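PDB 5AX6: CofB, which is a minor pilin subunit of the CFA/III type IVb pilus of enterotoxigenic Escherichia coli, forms a homotrimer and probably takes part in pilus assembly. Local coordinates for residues T349-F354 with F477-I482. Residues are numbered along the deposited sequence; the frame is centred on the assembly and turned at random.
Sequences TIYAAF and FLSVNI
Y351 reaches across the sheet from strand 341-353 to S479 on strand 478-487. Its CG is anti to the backbone N (chi1 176°), which slants the ring toward the partner strand, with its edge at N481 and its hydroxyl at S479. There S479 OG donates a hydrogen bond to Y351 OH, 2.9 Å long. The same OH also bonds F423 O and N429 ND2, so three polar groups grip it. The N481 amide plane is turned 57° from the ring plane.

The other face of the sheet is apolar. I350 and I482 face each other as a cross-strand pair, I350 CB 4.3 Å from I482 CB, and the I482 CD1 methyl approaches A352 CB. Just past the end of strand 341-353, the F354 ring lies alongside L478, both pointing the same way, with L478 CD2 3.6 Å from F354 CE2. V480 CG1 comes up to the same ring carbon obliquely.

The backbones run antiparallel. I350 pairs with I482, and A352 with V480, each through two hydrogen bonds; I482 N to I350 O is nearly straight (2.8 Å, 178°). F354 N adds a longer bond to L478 O, 3.2 Å.

A phenylalanine in place of Y351 would probably leave S479 OG without this acceptor and break the link to F423 and N429. The chemistry implies a two-sided sheet in the C-terminal domain. On one side Y351 is tied to a nearby loop, and Y351 and N481 pack against S402 and A403 of a second subunit. On the other, A352, F354, V480 and I482 pack on I381, and F354 and L478 on strand 452-463.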
# COMPACT_ATOMS: atom_id res chain seq x y z
N THR A 349 21.69 -22.57 10.88
CA THR A 349 22.95 -23.26 11.14
C THR A 349 22.96 -23.65 12.60
O THR A 349 22.56 -22.87 13.46
CB THR A 349 24.16 -22.36 10.81
OG1 THR A 349 24.05 -21.93 9.45
CG2 THR A 349 25.48 -23.10 11.01
N ILE A 350 23.39 -24.88 12.86
CA ILE A 350 23.47 -25.42 14.21
C ILE A 350 24.83 -26.06 14.41
O ILE A 350 25.28 -26.83 13.57
CB ILE A 350 22.36 -26.48 14.44
CG1 ILE A 350 20.98 -25.85 14.34
CG2 ILE A 350 22.55 -27.16 15.78
CD1 ILE A 350 19.84 -26.87 14.08
N TYR A 351 25.51 -25.73 15.50
CA TYR A 351 26.76 -26.41 15.85
C TYR A 351 26.46 -27.59 16.77
O TYR A 351 25.75 -27.43 17.77
CB TYR A 351 27.76 -25.46 16.51
CG TYR A 351 29.04 -26.16 16.98
CD1 TYR A 351 30.15 -26.25 16.15
CD2 TYR A 351 29.11 -26.75 18.23
CE1 TYR A 351 31.30 -26.91 16.55
CE2 TYR A 351 30.25 -27.42 18.64
CZ TYR A 351 31.34 -27.49 17.81
OH TYR A 351 32.49 -28.13 18.20
N ALA A 352 26.99 -28.77 16.47
CA ALA A 352 26.77 -29.91 17.36
C ALA A 352 27.88 -30.92 17.22
O ALA A 352 28.43 -31.12 16.14
CB ALA A 352 25.43 -30.57 17.07
N ALA A 353 28.24 -31.54 18.34
CA ALA A 353 29.14 -32.67 18.33
C ALA A 353 28.31 -33.94 18.51
O ALA A 353 27.19 -33.90 19.04
CB ALA A 353 30.18 -32.54 19.42
N PHE A 354 28.82 -35.05 18.01
CA PHE A 354 28.24 -36.35 18.36
C PHE A 354 28.56 -36.60 19.84
O PHE A 354 29.36 -35.86 20.43
CB PHE A 354 28.78 -37.44 17.43
CG PHE A 354 28.47 -37.19 15.98
CD1 PHE A 354 27.25 -37.58 15.44
CD2 PHE A 354 29.39 -36.56 15.16
CE1 PHE A 354 26.96 -37.34 14.10
CE2 PHE A 354 29.10 -36.31 13.83
CZ PHE A 354 27.89 -36.71 13.29
N PHE A 477 34.52 -36.30 19.78
CA PHE A 477 35.64 -35.56 19.20
C PHE A 477 35.50 -35.42 17.69
O PHE A 477 36.49 -35.32 16.95
CB PHE A 477 36.99 -36.19 19.58
CG PHE A 477 37.02 -37.69 19.56
CD1 PHE A 477 37.27 -38.38 18.38
CD2 PHE A 477 36.84 -38.43 20.73
CE1 PHE A 477 37.32 -39.78 18.36
CE2 PHE A 477 36.88 -39.82 20.72
CZ PHE A 477 37.12 -40.49 19.53
N LEU A 478 34.25 -35.40 17.24
CA LEU A 478 33.88 -35.02 15.88
C LEU A 478 32.70 -34.07 16.02
O LEU A 478 31.70 -34.42 16.65
CB LEU A 478 33.50 -36.23 15.01
CG LEU A 478 32.94 -35.90 13.63
CD1 LEU A 478 33.98 -35.16 12.79
CD2 LEU A 478 32.44 -37.16 12.88
N SER A 479 32.82 -32.87 15.46
CA SER A 479 31.69 -31.95 15.52
C SER A 479 31.39 -31.42 14.14
O SER A 479 32.25 -31.43 13.26
CB SER A 479 31.97 -30.79 16.49
OG SER A 479 33.04 -29.99 16.03
N VAL A 480 30.16 -30.95 13.95
CA VAL A 480 29.73 -30.51 12.64
C VAL A 480 28.93 -29.23 12.73
O VAL A 480 28.30 -28.96 13.76
CB VAL A 480 28.84 -31.58 11.95
CG1 VAL A 480 29.67 -32.78 11.52
CG2 VAL A 480 27.66 -31.97 12.86
N ASN A 481 28.97 -28.45 11.66
CA ASN A 481 27.99 -27.40 11.43
C ASN A 481 26.89 -27.94 10.54
O ASN A 481 27.16 -28.36 9.41
CB ASN A 481 28.65 -26.17 10.81
CG ASN A 481 29.65 -25.52 11.75
OD1 ASN A 481 30.84 -25.37 11.43
ND2 ASN A 481 29.18 -25.15 12.92
N ILE A 482 25.66 -27.93 11.06
CA ILE A 482 24.50 -28.49 10.40
C ILE A 482 23.74 -27.35 9.77
O ILE A 482 23.45 -26.37 10.45
CB ILE A 482 23.60 -29.25 11.41
CG1 ILE A 482 24.33 -30.50 11.91
CG2 ILE A 482 22.24 -29.59 10.80
CD1 ILE A 482 23.76 -31.05 13.20